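Local structure of kinase-associated protein B (1Y71) at residues T92-M103 / L121-L130. The protein is of unknown function, but probably associates with a kinase and belongs to a family of the SH3 clan. Sequence-based numbering, arbitrary orientation.
Sequences TESLKLALETQM and LQQLKKDYKL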
ATOM      1  N   THR B  92       4.207   7.013  -1.931  1.00 19.16           N
ATOM      2  CA  THR B  92       4.529   8.247  -2.650  1.00 18.88           C
ATOM      3  C   THR B  92       3.312   8.938  -3.250  1.00 18.87           C
ATOM      4  O   THR B  92       3.125  10.162  -3.077  1.00 15.92           O
ATOM      5  CB  THR B  92       5.639   7.979  -3.717  1.00 19.51           C
ATOM      6  OG1 THR B  92       6.828   7.636  -3.013  1.00 20.19           O
ATOM      7  CG2 THR B  92       5.902   9.204  -4.609  1.00 21.94           C
ATOM      8  N   GLU B  93       2.454   8.165  -3.914  1.00 19.49           N
ATOM      9  CA  GLU B  93       1.231   8.747  -4.431  1.00 21.10           C
ATOM     10  C   GLU B  93       0.298   9.268  -3.307  1.00 19.65           C
ATOM     11  O   GLU B  93      -0.368  10.301  -3.484  1.00 17.80           O
ATOM     12  CB  GLU B  93       0.500   7.776  -5.343  1.00 22.34           C
ATOM     13  CG  GLU B  93      -0.197   8.470  -6.529  1.00 32.08           C
ATOM     14  CD  GLU B  93       0.738   9.313  -7.447  1.00 39.04           C
ATOM     15  OE1 GLU B  93       1.946   8.974  -7.619  1.00 45.29           O
ATOM     16  OE2 GLU B  93       0.243  10.316  -8.011  1.00 41.62           O
ATOM     17  N   SER B  94       0.250   8.560  -2.179  1.00 19.98           N
ATOM     18  CA  SER B  94      -0.584   8.999  -1.056  1.00 19.45           C
ATOM     19  C   SER B  94      -0.073  10.343  -0.491  1.00 20.07           C
ATOM     20  O   SER B  94      -0.868  11.229  -0.110  1.00 19.81           O
ATOM     21  CB  SER B  94      -0.660   7.922   0.049  1.00 20.28           C
ATOM     22  OG  SER B  94       0.567   7.799   0.761  1.00 19.83           O
ATOM     23  N   LEU B  95       1.253  10.478  -0.408  1.00 19.18           N
ATOM     24  CA  LEU B  95       1.884  11.719   0.066  1.00 19.96           C
ATOM     25  C   LEU B  95       1.576  12.872  -0.867  1.00 20.13           C
ATOM     26  O   LEU B  95       1.237  14.005  -0.415  1.00 19.23           O
ATOM     27  CB  LEU B  95       3.393  11.529   0.223  1.00 19.55           C
ATOM     28  CG  LEU B  95       4.298  12.716   0.639  1.00 20.13           C
ATOM     29  CD1 LEU B  95       3.807  13.295   1.986  1.00 20.69           C
ATOM     30  CD2 LEU B  95       5.821  12.298   0.724  1.00 21.06           C
ATOM     31  N   LYS B  96       1.708  12.602  -2.173  1.00 20.96           N
ATOM     32  CA  LYS B  96       1.361  13.596  -3.192  1.00 23.01           C
ATOM     33  C   LYS B  96      -0.103  14.052  -3.016  1.00 22.51           C
ATOM     34  O   LYS B  96      -0.396  15.258  -2.988  1.00 21.18           O
ATOM     35  CB  LYS B  96       1.623  13.040  -4.607  1.00 23.29           C
ATOM     36  CG  LYS B  96       1.577  14.108  -5.711  1.00 27.00           C
ATOM     37  CD  LYS B  96       1.779  13.459  -7.130  1.00 26.06           C
ATOM     38  CE  LYS B  96       1.501  14.501  -8.278  1.00 31.94           C
ATOM     39  NZ  LYS B  96       0.053  14.976  -8.279  1.00 36.91           N
ATOM     40  N   LEU B  97      -1.005  13.086  -2.901  1.00 22.54           N
ATOM     41  CA  LEU B  97      -2.430  13.366  -2.670  1.00 23.10           C
ATOM     42  C   LEU B  97      -2.704  14.128  -1.384  1.00 22.35           C
ATOM     43  O   LEU B  97      -3.348  15.194  -1.417  1.00 23.67           O
ATOM     44  CB  LEU B  97      -3.256  12.081  -2.691  1.00 23.18           C
ATOM     45  CG  LEU B  97      -4.772  12.213  -2.473  1.00 27.05           C
ATOM     46  CD1 LEU B  97      -5.438  12.943  -3.658  1.00 30.14           C
ATOM     47  CD2 LEU B  97      -5.451  10.853  -2.251  1.00 26.87           C
ATOM     48  N   ALA B  98      -2.213  13.614  -0.260  1.00 21.59           N
ATOM     49  CA  ALA B  98      -2.383  14.258   1.044  1.00 21.99           C
ATOM     50  C   ALA B  98      -1.950  15.751   1.009  1.00 22.36           C
ATOM     51  O   ALA B  98      -2.622  16.657   1.529  1.00 21.48           O
ATOM     52  CB  ALA B  98      -1.585  13.490   2.111  1.00 22.12           C
ATOM     53  N   LEU B  99      -0.835  15.999   0.361  1.00 23.63           N
ATOM     54  CA  LEU B  99      -0.295  17.330   0.241  1.00 25.60           C
ATOM     55  C   LEU B  99      -1.169  18.241  -0.626  1.00 26.04           C
ATOM     56  O   LEU B  99      -1.429  19.402  -0.264  1.00 24.62           O
ATOM     57  CB  LEU B  99       1.109  17.245  -0.348  1.00 25.82           C
ATOM     58  CG  LEU B  99       1.995  18.458  -0.169  1.00 28.27           C
ATOM     59  CD1 LEU B  99       2.209  18.700   1.304  1.00 28.26           C
ATOM     60  CD2 LEU B  99       3.365  18.193  -0.913  1.00 28.95           C
ATOM     61  N   GLU B 100      -1.618  17.718  -1.760  1.00 26.43           N
ATOM     62  CA  GLU B 100      -2.494  18.511  -2.648  1.00 28.25           C
ATOM     63  C   GLU B 100      -3.801  18.853  -1.932  1.00 27.71           C
ATOM     64  O   GLU B 100      -4.279  20.012  -1.991  1.00 26.87           O
ATOM     65  CB  GLU B 100      -2.723  17.826  -3.996  1.00 28.86           C
ATOM     66  CG  GLU B 100      -1.497  17.976  -4.909  1.00 34.73           C
ATOM     67  CD  GLU B 100      -1.364  16.893  -5.960  1.00 40.97           C
ATOM     68  OE1 GLU B 100      -2.263  16.008  -6.063  1.00 44.56           O
ATOM     69  OE2 GLU B 100      -0.341  16.933  -6.698  1.00 44.06           O
ATOM     70  N   THR B 101      -4.330  17.879  -1.183  1.00 26.60           N
ATOM     71  CA  THR B 101      -5.539  18.080  -0.372  1.00 26.23           C
ATOM     72  C   THR B 101      -5.382  19.207   0.643  1.00 26.24           C
ATOM     73  O   THR B 101      -6.246  20.111   0.733  1.00 26.02           O
ATOM     74  CB  THR B 101      -5.998  16.740   0.301  1.00 25.57           C
ATOM     75  OG1 THR B 101      -6.355  15.838  -0.731  1.00 25.27           O
ATOM     76  CG2 THR B 101      -7.188  16.892   1.264  1.00 26.43           C
ATOM     77  N   GLN B 102      -4.278  19.178   1.382  1.00 25.17           N
ATOM     78  CA  GLN B 102      -4.009  20.199   2.372  1.00 25.62           C
ATOM     79  C   GLN B 102      -3.846  21.580   1.731  1.00 26.30           C
ATOM     80  O   GLN B 102      -4.361  22.590   2.245  1.00 25.12           O
ATOM     81  CB  GLN B 102      -2.752  19.874   3.163  1.00 24.94           C
ATOM     82  CG  GLN B 102      -2.503  20.849   4.335  1.00 26.35           C
ATOM     83  CD  GLN B 102      -1.305  20.450   5.146  1.00 26.30           C
ATOM     84  OE1 GLN B 102      -0.514  19.602   4.724  1.00 28.12           O
ATOM     85  NE2 GLN B 102      -1.181  21.005   6.327  1.00 26.05           N
HETATM   86  N   MSE B 103      -3.103  21.628   0.637  1.00 26.13           N
HETATM   87  CA  MSE B 103      -2.949  22.870  -0.105  1.00 29.20           C
HETATM   88  C   MSE B 103      -4.266  23.431  -0.591  1.00 27.40           C
HETATM   89  O   MSE B 103      -4.525  24.621  -0.404  1.00 26.49           O
HETATM   90  CB  MSE B 103      -1.949  22.721  -1.240  1.00 27.78           C
HETATM   91  CG  MSE B 103      -0.528  22.575  -0.723  1.00 31.71           C
HETATM   92 SE   MSE B 103       0.828  22.531  -2.134  0.90 40.60          SE
HETATM   93  CE  MSE B 103       0.398  20.899  -3.011  1.00 39.52           C
ATOM     94  N   LEU B 121       4.188  24.364   2.405  1.00 32.13           N
ATOM     95  CA  LEU B 121       3.827  23.131   1.693  1.00 31.09           C
ATOM     96  C   LEU B 121       4.361  23.100   0.281  1.00 31.86           C
ATOM     97  O   LEU B 121       4.746  22.041  -0.208  1.00 29.93           O
ATOM     98  CB  LEU B 121       2.312  22.892   1.706  1.00 30.74           C
ATOM     99  CG  LEU B 121       1.674  22.815   3.110  1.00 29.30           C
ATOM    100  CD1 LEU B 121       0.186  23.051   3.081  1.00 27.53           C
ATOM    101  CD2 LEU B 121       2.014  21.488   3.787  1.00 30.25           C
ATOM    102  N   GLN B 122       4.388  24.261  -0.378  1.00 33.30           N
ATOM    103  CA  GLN B 122       4.929  24.326  -1.746  1.00 35.42           C
ATOM    104  C   GLN B 122       6.403  23.882  -1.769  1.00 35.70           C
ATOM    105  O   GLN B 122       6.813  23.130  -2.640  1.00 36.66           O
ATOM    106  CB  GLN B 122       4.756  25.723  -2.366  1.00 35.09           C
ATOM    107  CG  GLN B 122       3.325  26.076  -2.765  1.00 36.23           C
ATOM    108  CD  GLN B 122       3.158  27.550  -3.162  1.00 37.39           C
ATOM    109  OE1 GLN B 122       3.592  28.468  -2.445  1.00 41.67           O
ATOM    110  NE2 GLN B 122       2.523  27.782  -4.317  1.00 40.80           N
ATOM    111  N   GLN B 123       7.177  24.329  -0.791  1.00 36.61           N
ATOM    112  CA  GLN B 123       8.569  23.912  -0.670  1.00 37.41           C
ATOM    113  C   GLN B 123       8.693  22.441  -0.315  1.00 37.54           C
ATOM    114  O   GLN B 123       9.525  21.725  -0.905  1.00 37.95           O
ATOM    115  CB  GLN B 123       9.315  24.739   0.383  1.00 37.62           C
ATOM    116  CG  GLN B 123      10.836  24.492   0.400  1.00 38.96           C
ATOM    117  CD  GLN B 123      11.470  24.645  -0.978  1.00 41.50           C
ATOM    118  OE1 GLN B 123      11.185  25.603  -1.695  1.00 41.29           O
ATOM    119  NE2 GLN B 123      12.320  23.683  -1.364  1.00 41.88           N
ATOM    120  N   LEU B 124       7.911  22.005   0.671  1.00 36.65           N
ATOM    121  CA  LEU B 124       7.921  20.596   1.089  1.00 37.16           C
ATOM    122  C   LEU B 124       7.703  19.667  -0.107  1.00 36.90           C
ATOM    123  O   LEU B 124       8.369  18.638  -0.241  1.00 36.55           O
ATOM    124  CB  LEU B 124       6.870  20.330   2.162  1.00 36.69           C
ATOM    125  CG  LEU B 124       7.246  20.495   3.630  1.00 37.17           C
ATOM    126  CD1 LEU B 124       6.049  20.157   4.452  1.00 36.02           C
ATOM    127  CD2 LEU B 124       8.432  19.597   4.005  1.00 37.91           C
ATOM    128  N   LYS B 125       6.781  20.066  -0.979  1.00 37.21           N
ATOM    129  CA  LYS B 125       6.481  19.349  -2.212  1.00 38.28           C
ATOM    130  C   LYS B 125       7.747  19.160  -3.068  1.00 37.69           C
ATOM    131  O   LYS B 125       7.949  18.106  -3.673  1.00 37.35           O
ATOM    132  CB  LYS B 125       5.401  20.099  -2.999  1.00 37.92           C
ATOM    133  CG  LYS B 125       5.050  19.451  -4.336  1.00 40.14           C
ATOM    134  CD  LYS B 125       3.893  20.138  -5.048  1.00 40.46           C
ATOM    135  CE  LYS B 125       3.687  19.482  -6.429  1.00 44.35           C
ATOM    136  NZ  LYS B 125       2.275  19.575  -6.922  1.00 46.24           N
ATOM    137  N   LYS B 126       8.606  20.177  -3.088  1.00 37.73           N
ATOM    138  CA  LYS B 126       9.853  20.094  -3.845  1.00 37.72           C
ATOM    139  C   LYS B 126      10.846  19.204  -3.109  1.00 37.09           C
ATOM    140  O   LYS B 126      11.501  18.359  -3.722  1.00 37.65           O
ATOM    141  CB  LYS B 126      10.416  21.493  -4.104  1.00 38.36           C
ATOM    142  CG  LYS B 126       9.458  22.367  -4.890  1.00 40.89           C
ATOM    143  CD  LYS B 126      10.073  23.736  -5.209  1.00 45.60           C
ATOM    144  CE  LYS B 126       9.146  24.576  -6.079  1.00 47.05           C
ATOM    145  NZ  LYS B 126       9.539  26.009  -6.051  1.00 48.47           N
ATOM    146  N   ASP B 127      10.914  19.364  -1.787  1.00 35.74           N
ATOM    147  CA  ASP B 127      11.816  18.586  -0.949  1.00 34.58           C
ATOM    148  C   ASP B 127      11.542  17.077  -0.998  1.00 33.97           C
ATOM    149  O   ASP B 127      12.470  16.270  -0.979  1.00 32.58           O
ATOM    150  CB  ASP B 127      11.746  19.077   0.487  1.00 34.26           C
ATOM    151  CG  ASP B 127      12.191  20.529   0.633  1.00 35.50           C
ATOM    152  OD1 ASP B 127      12.815  21.070  -0.307  1.00 33.44           O
ATOM    153  OD2 ASP B 127      11.917  21.117   1.696  1.00 34.85           O
ATOM    154  N   TYR B 128      10.263  16.718  -1.063  1.00 33.36           N
ATOM    155  CA  TYR B 128       9.840  15.323  -1.122  1.00 33.35           C
ATOM    156  C   TYR B 128      10.115  14.626  -2.460  1.00 35.48           C
ATOM    157  O   TYR B 128       9.956  13.397  -2.562  1.00 35.34           O
ATOM    158  CB  TYR B 128       8.347  15.243  -0.896  1.00 31.83           C
ATOM    159  CG  TYR B 128       7.864  15.557   0.510  1.00 29.79           C
ATOM    160  CD1 TYR B 128       8.593  15.180   1.629  1.00 27.13           C
ATOM    161  CD2 TYR B 128       6.618  16.138   0.701  1.00 30.97           C
ATOM    162  CE1 TYR B 128       8.110  15.436   2.920  1.00 29.34           C
ATOM    163  CE2 TYR B 128       6.121  16.386   1.984  1.00 28.94           C
ATOM    164  CZ  TYR B 128       6.867  16.034   3.077  1.00 28.85           C
ATOM    165  OH  TYR B 128       6.349  16.298   4.324  1.00 29.43           O
ATOM    166  N   LYS B 129      10.449  15.421  -3.474  1.00 37.40           N
ATOM    167  CA  LYS B 129      10.694  14.950  -4.856  1.00 40.34           C
ATOM    168  C   LYS B 129       9.421  14.823  -5.698  1.00 41.78           C
ATOM    169  O   LYS B 129       9.422  14.118  -6.710  1.00 42.93           O
ATOM    170  CB  LYS B 129      11.463  13.624  -4.857  1.00 39.92           C
ATOM    171  CG  LYS B 129      12.946  13.753  -5.090  1.00 41.29           C
ATOM    172  CD  LYS B 129      13.653  14.723  -4.165  1.00 40.65           C
ATOM    173  CE  LYS B 129      14.925  15.193  -4.812  1.00 39.40           C
ATOM    174  NZ  LYS B 129      15.585  16.261  -4.041  1.00 40.07           N
ATOM    175  N   LEU B 130       8.354  15.519  -5.301  1.00 43.44           N
ATOM    176  CA  LEU B 130       7.041  15.411  -5.977  1.00 44.51           C
ATOM    177  C   LEU B 130       6.674  16.636  -6.840  1.00 45.78           C
ATOM    178  O   LEU B 130       7.310  17.713  -6.770  1.00 46.79           O
ATOM    179  CB  LEU B 130       5.921  15.172  -4.953  1.00 43.78           C
ATOM    180  CG  LEU B 130       6.217  14.377  -3.676  1.00 42.41           C
ATOM    181  CD1 LEU B 130       5.128  14.597  -2.635  1.00 40.69           C
ATOM    182  CD2 LEU B 130       6.376  12.899  -3.967  1.00 41.89           C
ATOM    183  OXT LEU B 130       5.705  16.581  -7.622  1.00 46.08           O
TER
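Leu99 reaches toward segment 121-130 with both methyls. Leu99 CD1 meets Leu121 CD2 at 3.7 Å. Leu99 CD2 presses on Lys125 CB at 3.5 Å, tighter than a usual carbon contact, and also lies at the edge of the Tyr128 ring. One turn earlier, Leu95 crosses that ring at about a right angle. Leu95 CD2 sits over one face, 4.0 Å from the Tyr128 ring centroid, as a CH-pi contact. Leu95 CG touches Leu130 CD1, which also rests on Lys96 CA. Leu130 comes back to this groove because the chain turns at Lys129, where positive phi (85°) closes a Schellman motif with Leu130 N bonded to Lys125 O.

At the other end, Leu121 packs against Met103, a selenomethionine, and Gln102. Leu121 CB lies 3.8 Å from Met103 CG. Both Leu121 methyls meet the Gln102 amide, with Leu121 CD2 3.3 Å from Gln102 OE1.

Lys96, Glu100 and Lys125 form a salt-bridge network beside the leucines. Within the helix, Lys96 NZ meets the syn lone pair of Glu100 OE2 at 2.5 Å. Lys125, extended with CG anti to its backbone N (chi1 178°), brings Lys125 NZ only to 3.7 Å from Glu100 OE2, a long salt bridge.

Further out, Tyr128 OH is hydrogen-bonded to His45 NE2 and Ala67 N, and Gln102 NE2 to Pro46 O. Helices 91-104 and 112-127 form an antiparallel hairpin; the axes of segments 92-103 and 121-127 approach to 10.7 Å, at 168°. Ser94 and Ala98 set helix 91-104 against strand 34-42 of the antiparallel sheet, while Leu124 packs on the loop residues His45, Gln48 and Glu64.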